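Local coordinates for Mgp-operon protein 3 (Mycoplasma pneumoniae, PDB 6RJ1) that serves as an extracellular cell-adhesion protein of the mycoplasma membrane and probably takes part in attachment to sugars on host cells, at residues H35-Y40 against Q109-Y114; Y40-W45 against A55-A60; V115-A120 against R130-A135. All blocks are in the same frame, centred on the assembly; numbering follows the deposited sequence.

Contact 1 (H35-Y40 against Q109-Y114)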
loop_
_atom_site.group_PDB
_atom_site.type_symbol
_atom_site.label_atom_id
_atom_site.label_comp_id
_atom_site.label_asym_id
_atom_site.label_seq_id
_atom_site.Cartn_x
_atom_site.Cartn_y
_atom_site.Cartn_z
ATOM N N HIS A 35 -20.618 -21.871 10.909
ATOM C CA HIS A 35 -20.210 -22.786 11.980
ATOM C C HIS A 35 -18.746 -22.533 12.360
ATOM O O HIS A 35 -17.935 -23.458 12.474
ATOM C CB HIS A 35 -20.497 -24.253 11.620
ATOM C CG HIS A 35 -21.907 -24.503 11.205
ATOM N ND1 HIS A 35 -22.914 -24.709 12.142
ATOM C CD2 HIS A 35 -22.440 -24.562 9.963
ATOM C CE1 HIS A 35 -24.019 -24.903 11.440
ATOM N NE2 HIS A 35 -23.787 -24.820 10.126
ATOM N N LEU A 36 -18.415 -21.241 12.522
ATOM C CA LEU A 36 -17.075 -20.783 12.865
ATOM C C LEU A 36 -16.979 -20.298 14.302
ATOM O O LEU A 36 -17.981 -19.900 14.901
ATOM C CB LEU A 36 -16.597 -19.697 11.888
ATOM C CG LEU A 36 -16.265 -20.164 10.469
ATOM C CD1 LEU A 36 -16.104 -19.000 9.558
ATOM C CD2 LEU A 36 -15.000 -21.010 10.428
ATOM N N HIS A 37 -15.759 -20.360 14.850
ATOM C CA HIS A 37 -15.402 -19.945 16.197
ATOM C C HIS A 37 -15.732 -18.444 16.428
ATOM O O HIS A 37 -15.538 -17.635 15.507
ATOM C CB HIS A 37 -13.896 -20.211 16.423
ATOM C CG HIS A 37 -13.458 -20.005 17.839
ATOM N ND1 HIS A 37 -13.063 -18.758 18.299
ATOM C CD2 HIS A 37 -13.441 -20.875 18.874
ATOM C CE1 HIS A 37 -12.787 -18.919 19.583
ATOM N NE2 HIS A 37 -12.993 -20.176 19.972
ATOM N N PRO A 38 -16.195 -18.062 17.655
ATOM C CA PRO A 38 -16.516 -16.645 17.933
ATOM C C PRO A 38 -15.429 -15.610 17.645
ATOM O O PRO A 38 -15.771 -14.443 17.460
ATOM C CB PRO A 38 -16.868 -16.651 19.421
ATOM C CG PRO A 38 -17.307 -18.023 19.701
ATOM C CD PRO A 38 -16.492 -18.910 18.830
ATOM N N SER A 39 -14.142 -16.011 17.602
ATOM C CA SER A 39 -13.020 -15.098 17.311
ATOM C C SER A 39 -13.007 -14.587 15.864
ATOM O O SER A 39 -12.301 -13.612 15.565
ATOM C CB SER A 39 -11.681 -15.747 17.638
ATOM O OG SER A 39 -11.452 -16.886 16.825
ATOM N N TYR A 40 -13.761 -15.255 14.967
ATOM C CA TYR A 40 -13.853 -14.843 13.575
ATOM C C TYR A 40 -14.593 -13.534 13.440
ATOM O O TYR A 40 -15.543 -13.264 14.174
ATOM C CB TYR A 40 -14.442 -15.930 12.683
ATOM C CG TYR A 40 -13.438 -16.993 12.302
ATOM C CD1 TYR A 40 -12.550 -16.795 11.247
ATOM C CD2 TYR A 40 -13.383 -18.204 12.985
ATOM C CE1 TYR A 40 -11.621 -17.770 10.893
ATOM C CE2 TYR A 40 -12.466 -19.191 12.634
ATOM C CZ TYR A 40 -11.587 -18.969 11.586
ATOM O OH TYR A 40 -10.702 -19.953 11.224
ATOM N N GLN A 109 -7.642 -26.330 15.908
ATOM C CA GLN A 109 -7.738 -25.567 14.665
ATOM C C GLN A 109 -6.634 -24.537 14.560
ATOM O O GLN A 109 -6.131 -24.048 15.576
ATOM C CB GLN A 109 -9.126 -24.897 14.523
ATOM C CG GLN A 109 -9.541 -24.044 15.721
ATOM C CD GLN A 109 -10.992 -23.637 15.723
ATOM O OE1 GLN A 109 -11.465 -22.914 14.841
ATOM N NE2 GLN A 109 -11.726 -24.072 16.744
ATOM N N ASP A 110 -6.281 -24.204 13.315
ATOM C CA ASP A 110 -5.270 -23.219 12.942
ATOM C C ASP A 110 -5.799 -21.775 12.899
ATOM O O ASP A 110 -4.996 -20.846 12.801
ATOM C CB ASP A 110 -4.672 -23.591 11.577
ATOM C CG ASP A 110 -5.670 -23.992 10.499
ATOM O OD1 ASP A 110 -6.730 -23.335 10.393
ATOM O OD2 ASP A 110 -5.392 -24.963 9.774
ATOM N N PHE A 111 -7.146 -21.597 12.943
ATOM C CA PHE A 111 -7.865 -20.315 12.873
ATOM C C PHE A 111 -7.527 -19.526 11.595
ATOM O O PHE A 111 -7.469 -18.295 11.614
ATOM C CB PHE A 111 -7.692 -19.459 14.144
ATOM C CG PHE A 111 -8.053 -20.143 15.441
ATOM C CD1 PHE A 111 -7.108 -20.866 16.147
ATOM C CD2 PHE A 111 -9.330 -20.019 15.984
ATOM C CE1 PHE A 111 -7.435 -21.476 17.360
ATOM C CE2 PHE A 111 -9.651 -20.622 17.203
ATOM C CZ PHE A 111 -8.702 -21.341 17.884
ATOM N N ALA A 112 -7.325 -20.252 10.475
ATOM C CA ALA A 112 -7.028 -19.683 9.161
ATOM C C ALA A 112 -8.209 -18.856 8.662
ATOM O O ALA A 112 -9.350 -19.092 9.063
ATOM C CB ALA A 112 -6.738 -20.798 8.171
ATOM N N SER A 113 -7.941 -17.900 7.776
ATOM C CA SER A 113 -8.985 -17.084 7.179
ATOM C C SER A 113 -9.797 -17.892 6.162
ATOM O O SER A 113 -9.279 -18.821 5.535
ATOM C CB SER A 113 -8.381 -15.858 6.521
ATOM O OG SER A 113 -7.685 -15.082 7.482
ATOM N N TYR A 114 -11.079 -17.553 6.024
ATOM C CA TYR A 114 -11.963 -18.246 5.093
ATOM C C TYR A 114 -12.728 -17.304 4.202
ATOM O O TYR A 114 -13.035 -16.174 4.587
ATOM C CB TYR A 114 -12.979 -19.128 5.845
ATOM C CG TYR A 114 -12.395 -20.398 6.409
ATOM C CD1 TYR A 114 -12.303 -21.552 5.633
ATOM C CD2 TYR A 114 -11.957 -20.460 7.728
ATOM C CE1 TYR A 114 -11.765 -22.729 6.150
ATOM C CE2 TYR A 114 -11.412 -21.628 8.256
ATOM C CZ TYR A 114 -11.318 -22.763 7.465
ATOM O OH TYR A 114 -10.773 -23.913 7.990
HETATM O O HOH W 1 -13.881 -22.436 13.259
#
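His37 has CG anti to the backbone N (chi1 -172°), which carries its imidazole out to Phe111. On the other side Phe111 has CG anti to its own carbonyl carbon (chi1 -54°), and this turns the edge of the phenyl ring to the imidazole. The two rings make a T-shaped (edge-to-face) pair. Phe111 CE2 stands over the centre of one imidazole face, 3.9 Å from His37 CG, and the planes meet at 88°. Pro38 CD covers the opposite face of the imidazole.

Two bonds meet His37 ND1 and would limit the turning of the ring. Ser39 N donates to His37 ND1 at 3.0 Å. Ser39 OG also bonds to His37 ND1, at 2.9 Å, and has a further partner in Ser59 OG. A type I beta turn from His37 to Tyr40 shapes this piece of chain. A water links the two segments: it accepts from His37 N at 3.2 Å and donates to Gln109 OE1 at 2.9 Å.

Tyr40 makes the direct hydrogen bond. Its OH donates to Ala112 O at 2.7 Å, from a position tilted out of the carbonyl plane. The same hydroxyl lies at the edge of the Tyr114 ring, with Tyr40 OH 3.5 Å from Tyr114 CE2. Leu36 packs into the corner between the two tyrosines. Its CD2 lies over the rim of one Tyr40 face and is 4.1 Å from Tyr114 CD2. An Asx turn, Ala112 N to Asp110 OD1, bends the chain before the acceptor carbonyl.

Segment 35-40 runs from helix 30-33 into strand 40-48, and segment 109-114 runs into strand 114-121. Strand 52-59 lies between these two strands, and Leu36, Tyr40 and Phe111 all pack on it.

Contact 2 (Y40-W45 against A55-A60)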
loop_
_atom_site.group_PDB
_atom_site.type_symbol
_atom_site.label_atom_id
_atom_site.label_comp_id
_atom_site.label_asym_id
_atom_site.label_seq_id
_atom_site.Cartn_x
_atom_site.Cartn_y
_atom_site.Cartn_z
ATOM N N TYR A 40 -13.761 -15.255 14.967
ATOM C CA TYR A 40 -13.853 -14.843 13.575
ATOM C C TYR A 40 -14.593 -13.534 13.440
ATOM O O TYR A 40 -15.543 -13.264 14.174
ATOM C CB TYR A 40 -14.442 -15.930 12.683
ATOM C CG TYR A 40 -13.438 -16.993 12.302
ATOM C CD1 TYR A 40 -12.550 -16.795 11.247
ATOM C CD2 TYR A 40 -13.383 -18.204 12.985
ATOM C CE1 TYR A 40 -11.621 -17.770 10.893
ATOM C CE2 TYR A 40 -12.466 -19.191 12.634
ATOM C CZ TYR A 40 -11.587 -18.969 11.586
ATOM O OH TYR A 40 -10.702 -19.953 11.224
ATOM N N GLU A 41 -14.107 -12.700 12.528
ATOM C CA GLU A 41 -14.586 -11.356 12.271
ATOM C C GLU A 41 -14.762 -11.170 10.756
ATOM O O GLU A 41 -13.864 -11.520 9.984
ATOM C CB GLU A 41 -13.561 -10.366 12.867
ATOM C CG GLU A 41 -13.798 -8.888 12.595
ATOM C CD GLU A 41 -12.533 -8.064 12.375
ATOM O OE1 GLU A 41 -12.333 -7.092 13.138
ATOM O OE2 GLU A 41 -11.746 -8.381 11.449
ATOM N N LEU A 42 -15.940 -10.650 10.338
ATOM C CA LEU A 42 -16.242 -10.382 8.934
ATOM C C LEU A 42 -15.468 -9.132 8.499
ATOM O O LEU A 42 -15.626 -8.073 9.108
ATOM C CB LEU A 42 -17.759 -10.254 8.719
ATOM C CG LEU A 42 -18.231 -9.700 7.372
ATOM C CD1 LEU A 42 -17.910 -10.639 6.230
ATOM C CD2 LEU A 42 -19.712 -9.390 7.404
ATOM N N VAL A 43 -14.588 -9.286 7.484
ATOM C CA VAL A 43 -13.675 -8.247 6.961
ATOM C C VAL A 43 -14.202 -7.604 5.687
ATOM O O VAL A 43 -14.056 -6.398 5.512
ATOM C CB VAL A 43 -12.235 -8.783 6.725
ATOM C CG1 VAL A 43 -11.221 -7.650 6.723
ATOM C CG2 VAL A 43 -11.850 -9.825 7.754
ATOM N N ASP A 44 -14.751 -8.410 4.775
ATOM C CA ASP A 44 -15.283 -7.950 3.488
ATOM C C ASP A 44 -16.327 -8.932 3.019
ATOM O O ASP A 44 -16.316 -10.087 3.437
ATOM C CB ASP A 44 -14.149 -7.816 2.433
ATOM C CG ASP A 44 -14.492 -7.022 1.176
ATOM O OD1 ASP A 44 -15.620 -6.462 1.104
ATOM O OD2 ASP A 44 -13.630 -6.946 0.267
ATOM N N TRP A 45 -17.230 -8.477 2.156
ATOM C CA TRP A 45 -18.307 -9.290 1.600
ATOM C C TRP A 45 -18.790 -8.665 0.296
ATOM O O TRP A 45 -18.708 -7.449 0.127
ATOM C CB TRP A 45 -19.472 -9.428 2.608
ATOM C CG TRP A 45 -20.039 -8.112 3.050
ATOM C CD1 TRP A 45 -19.528 -7.267 3.996
ATOM C CD2 TRP A 45 -21.191 -7.459 2.507
ATOM N NE1 TRP A 45 -20.303 -6.132 4.085
ATOM C CE2 TRP A 45 -21.323 -6.217 3.172
ATOM C CE3 TRP A 45 -22.121 -7.798 1.509
ATOM C CZ2 TRP A 45 -22.378 -5.342 2.909
ATOM C CZ3 TRP A 45 -23.157 -6.920 1.243
ATOM C CH2 TRP A 45 -23.275 -5.708 1.934
ATOM N N ALA A 55 -18.354 -13.950 1.449
ATOM C CA ALA A 55 -17.834 -13.246 2.629
ATOM C C ALA A 55 -16.376 -13.632 2.922
ATOM O O ALA A 55 -15.923 -14.686 2.486
ATOM C CB ALA A 55 -18.717 -13.522 3.843
ATOM N N LEU A 56 -15.643 -12.762 3.632
ATOM C CA LEU A 56 -14.251 -12.959 4.030
ATOM C C LEU A 56 -14.157 -12.793 5.545
ATOM O O LEU A 56 -14.538 -11.750 6.088
ATOM C CB LEU A 56 -13.333 -11.950 3.314
ATOM C CG LEU A 56 -11.824 -12.033 3.588
ATOM C CD1 LEU A 56 -11.265 -13.406 3.232
ATOM C CD2 LEU A 56 -11.082 -10.954 2.836
ATOM N N VAL A 57 -13.667 -13.825 6.222
ATOM C CA VAL A 57 -13.548 -13.824 7.682
ATOM C C VAL A 57 -12.139 -14.205 8.149
ATOM O O VAL A 57 -11.502 -15.077 7.550
ATOM C CB VAL A 57 -14.637 -14.705 8.381
ATOM C CG1 VAL A 57 -16.036 -14.102 8.247
ATOM C CG2 VAL A 57 -14.605 -16.148 7.883
ATOM N N ARG A 58 -11.688 -13.591 9.248
ATOM C CA ARG A 58 -10.389 -13.863 9.854
ATOM C C ARG A 58 -10.499 -13.910 11.374
ATOM O O ARG A 58 -11.430 -13.346 11.928
ATOM C CB ARG A 58 -9.331 -12.836 9.384
ATOM C CG ARG A 58 -9.511 -11.435 9.924
ATOM C CD ARG A 58 -8.578 -10.451 9.257
ATOM N NE ARG A 58 -8.888 -9.078 9.664
ATOM C CZ ARG A 58 -8.270 -8.001 9.205
ATOM N NH1 ARG A 58 -7.295 -8.116 8.311
ATOM N NH2 ARG A 58 -8.619 -6.798 9.635
ATOM N N SER A 59 -9.555 -14.573 12.046
ATOM C CA SER A 59 -9.556 -14.682 13.503
ATOM C C SER A 59 -8.272 -14.125 14.084
ATOM O O SER A 59 -7.196 -14.364 13.529
ATOM C CB SER A 59 -9.750 -16.133 13.934
ATOM O OG SER A 59 -9.319 -16.369 15.263
ATOM N N ALA A 60 -8.382 -13.406 15.223
ATOM C CA ALA A 60 -7.244 -12.826 15.950
ATOM C C ALA A 60 -6.443 -13.928 16.678
ATOM O O ALA A 60 -5.427 -13.650 17.325
ATOM C CB ALA A 60 -7.740 -11.788 16.942
#
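Val43 packs its two branches against Arg58, and the two side chains cross at about a right angle. Val43 CG2 presses on the straight arginine stem, 3.6 Å from Arg58 CG. Val43 CG1 sits over the centre of one guanidinium face. Glu41 lies alongside Arg58, pointing the same way. Its carboxylate comes to the guanidinium edge in a salt bridge, with a weak bond of 3.4 Å from Arg58 NE to Glu41 OE2. Arg58 NH1 has a further partner in His452 O.

On the face that carries Tyr40, Leu42 and Trp45 the side chains meet through carbon. Ser59 CB sits over the middle of the Tyr40 ring in a CH-pi contact, 3.9 Å from the ring centroid; its OG bonds to Ser39 OG. Val57 CG2 comes obliquely to the same ring, 4.0 Å from Tyr40 CD1, while Val57 CG1 leans on Leu42. Leu42 is CG-anti to the backbone N (chi1 168°), which sends CD1 along the partner strand to 3.8 Å from Ala55 CB.

Glu41 and Arg58 bond through both backbone N-H groups. Beyond them, Val43 N donates to Leu56 O at 2.8 Å, and Leu56 N donates to Asp44 O at 2.8 Å. Val43 and Asp44 thus both face Leu56, and the register shifts by one. This is a classic beta bulge in an antiparallel hairpin formed by strands 40-48 and 52-59.

Contact 3 (V115-A120 against R130-A135)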
loop_
_atom_site.group_PDB
_atom_site.type_symbol
_atom_site.label_atom_id
_atom_site.label_comp_id
_atom_site.label_asym_id
_atom_site.label_seq_id
_atom_site.Cartn_x
_atom_site.Cartn_y
_atom_site.Cartn_z
ATOM N N VAL A 115 -13.046 -17.802 3.005
ATOM C CA VAL A 115 -13.930 -17.167 2.044
ATOM C C VAL A 115 -15.181 -18.029 2.174
ATOM O O VAL A 115 -15.097 -19.254 2.008
ATOM C CB VAL A 115 -13.371 -17.130 0.597
ATOM C CG1 VAL A 115 -14.471 -16.819 -0.412
ATOM C CG2 VAL A 115 -12.242 -16.120 0.478
ATOM N N LEU A 116 -16.307 -17.413 2.560
ATOM C CA LEU A 116 -17.570 -18.123 2.763
ATOM C C LEU A 116 -18.516 -17.870 1.609
ATOM O O LEU A 116 -18.651 -16.728 1.165
ATOM C CB LEU A 116 -18.239 -17.718 4.088
ATOM C CG LEU A 116 -17.339 -17.512 5.299
ATOM C CD1 LEU A 116 -18.092 -16.862 6.402
ATOM C CD2 LEU A 116 -16.751 -18.810 5.787
ATOM N N ILE A 117 -19.175 -18.934 1.134
ATOM C CA ILE A 117 -20.134 -18.873 0.038
ATOM C C ILE A 117 -21.523 -19.180 0.595
ATOM O O ILE A 117 -21.716 -20.184 1.296
ATOM C CB ILE A 117 -19.744 -19.837 -1.123
ATOM C CG1 ILE A 117 -18.259 -19.672 -1.564
ATOM C CG2 ILE A 117 -20.707 -19.736 -2.317
ATOM C CD1 ILE A 117 -17.794 -18.275 -2.130
ATOM N N PHE A 118 -22.484 -18.303 0.275
ATOM C CA PHE A 118 -23.874 -18.418 0.694
ATOM C C PHE A 118 -24.776 -18.410 -0.525
ATOM O O PHE A 118 -24.472 -17.744 -1.514
ATOM C CB PHE A 118 -24.253 -17.254 1.622
ATOM C CG PHE A 118 -23.579 -17.260 2.972
ATOM C CD1 PHE A 118 -22.347 -16.636 3.156
ATOM C CD2 PHE A 118 -24.191 -17.856 4.072
ATOM C CE1 PHE A 118 -21.730 -16.630 4.411
ATOM C CE2 PHE A 118 -23.576 -17.847 5.330
ATOM C CZ PHE A 118 -22.351 -17.234 5.490
ATOM N N LYS A 119 -25.880 -19.151 -0.452
ATOM C CA LYS A 119 -26.881 -19.214 -1.516
ATOM C C LYS A 119 -28.147 -18.540 -1.020
ATOM O O LYS A 119 -28.462 -18.651 0.170
ATOM C CB LYS A 119 -27.148 -20.658 -1.987
ATOM C CG LYS A 119 -27.848 -21.614 -1.017
ATOM C CD LYS A 119 -28.283 -22.890 -1.737
ATOM C CE LYS A 119 -28.609 -24.009 -0.778
ATOM N NZ LYS A 119 -27.385 -24.603 -0.152
ATOM N N ALA A 120 -28.867 -17.852 -1.911
ATOM C CA ALA A 120 -30.104 -17.176 -1.538
ATOM C C ALA A 120 -31.193 -18.177 -1.179
ATOM O O ALA A 120 -31.228 -19.278 -1.728
ATOM C CB ALA A 120 -30.565 -16.265 -2.656
ATOM N N ARG A 130 -20.555 -23.347 1.328
ATOM C CA ARG A 130 -19.216 -23.861 1.607
ATOM C C ARG A 130 -18.221 -22.776 2.022
ATOM O O ARG A 130 -18.500 -21.585 1.875
ATOM C CB ARG A 130 -18.680 -24.658 0.390
ATOM C CG ARG A 130 -18.626 -23.881 -0.936
ATOM C CD ARG A 130 -18.131 -24.729 -2.089
ATOM N NE ARG A 130 -16.766 -25.209 -1.855
ATOM C CZ ARG A 130 -16.399 -26.487 -1.901
ATOM N NH1 ARG A 130 -15.145 -26.830 -1.651
ATOM N NH2 ARG A 130 -17.284 -27.432 -2.201
ATOM N N LYS A 131 -17.058 -23.207 2.544
ATOM C CA LYS A 131 -15.942 -22.344 2.944
ATOM C C LYS A 131 -14.640 -22.787 2.281
ATOM O O LYS A 131 -14.385 -23.988 2.159
ATOM C CB LYS A 131 -15.812 -22.201 4.478
ATOM C CG LYS A 131 -15.576 -23.486 5.273
ATOM C CD LYS A 131 -15.412 -23.182 6.761
ATOM C CE LYS A 131 -14.795 -24.318 7.544
ATOM N NZ LYS A 131 -15.801 -25.336 7.946
ATOM N N ILE A 132 -13.853 -21.816 1.797
ATOM C CA ILE A 132 -12.567 -22.058 1.136
ATOM C C ILE A 132 -11.470 -21.486 2.035
ATOM O O ILE A 132 -11.453 -20.279 2.308
ATOM C CB ILE A 132 -12.517 -21.485 -0.323
ATOM C CG1 ILE A 132 -13.685 -22.007 -1.195
ATOM C CG2 ILE A 132 -11.166 -21.757 -1.002
ATOM C CD1 ILE A 132 -14.714 -20.989 -1.523
ATOM N N LYS A 133 -10.577 -22.362 2.511
ATOM C CA LYS A 133 -9.464 -21.997 3.381
ATOM C C LYS A 133 -8.406 -21.221 2.603
ATOM O O LYS A 133 -8.087 -21.560 1.462
ATOM C CB LYS A 133 -8.858 -23.263 3.987
ATOM C CG LYS A 133 -8.135 -23.065 5.300
ATOM C CD LYS A 133 -7.776 -24.428 5.825
ATOM C CE LYS A 133 -7.071 -24.401 7.143
ATOM N NZ LYS A 133 -5.604 -24.258 6.967
ATOM N N LEU A 134 -7.867 -20.171 3.219
ATOM C CA LEU A 134 -6.833 -19.359 2.593
ATOM C C LEU A 134 -5.504 -19.821 3.149
ATOM O O LEU A 134 -5.037 -19.333 4.175
ATOM C CB LEU A 134 -7.076 -17.860 2.825
ATOM C CG LEU A 134 -8.399 -17.286 2.306
ATOM C CD1 LEU A 134 -8.529 -15.839 2.688
ATOM C CD2 LEU A 134 -8.549 -17.468 0.789
ATOM N N ALA A 135 -4.938 -20.835 2.505
ATOM C CA ALA A 135 -3.679 -21.438 2.902
ATOM C C ALA A 135 -2.481 -20.519 2.669
ATOM O O ALA A 135 -2.465 -19.732 1.718
ATOM C CB ALA A 135 -3.485 -22.746 2.164
#
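Val115 and Ile132 form an antiparallel hydrogen-bonded pair in which both N-H groups and both carbonyls are used. Val115 N donates to Ile132 O at 3.0 Å. Ile132 N donates to Val115 O at 2.9 Å. Lys131 CA adds a CA-H...O contact to the same Val115 O.

The next hydrogen-bonded pair is Ile117 with Arg130. Ile117 N donates to Arg130 O at 2.8 Å. The return bond, Arg130 N to Ile117 O, is weak at 3.4 Å. Ile117 has a further backbone bond with Glu129. Between these pairs sits Leu116 with Lys131, a non-hydrogen-bonded pair. The backbone of Leu116 turns the other way and bonds to Ala55 on strand 52-59. Phe118 likewise bonds to Leu53.

The side chains across the contact meet through carbon. Ile132 CD1 reaches across to the neighbouring strand, 3.8 Å from Ile117 CG1. The first torsion of Ile132 puts CG1 anti to the carbonyl carbon (chi1 -54°), and from there the terminal methyl reaches Ile117 and, more distantly, Val115. Val115 CG2 is 3.9 Å from Leu134 CD2, and these two side chains cross at about a right angle. On the other face Leu116 CD2 rests against the base of the lysine, 3.8 Å from Lys131 CB.

The charged end of Arg130 turns from the strand pair to a long, weak ion pair with Glu486. Leu134 N bonds to Ser113 O, and Leu134 O accepts from the hydroxyl of Tyr451.

The polar bonding between the two segments is therefore entirely backbone to backbone. The main-chain bonds set the register, and the buried Val115, Ile117, Ile132 and Leu134 add apolar contact on one face, with no charge pairing between the segments.

How the contacts relate
The three contacts lie in one half of an eight-strand mixed sheet, from its outermost strand 40-48 to strand 125-135. Contacts 1 and 2 have centres about 9 Å apart, contacts 2 and 3 about 11 Å, and contacts 1 and 3 about 12 Å. Contact 2 falls within the chain enclosed by contact 1 and shares Tyr40 with it; contact 3 follows both. Contacts 2 and 3 are two hairpins, side by side through strands 52-59 and 114-121, where Ala55 O meets Leu116 N. They form four consecutive antiparallel strands. Contact 1 closes the loops at their end and ties to contact 3 by the Asp110-Lys133 salt bridge.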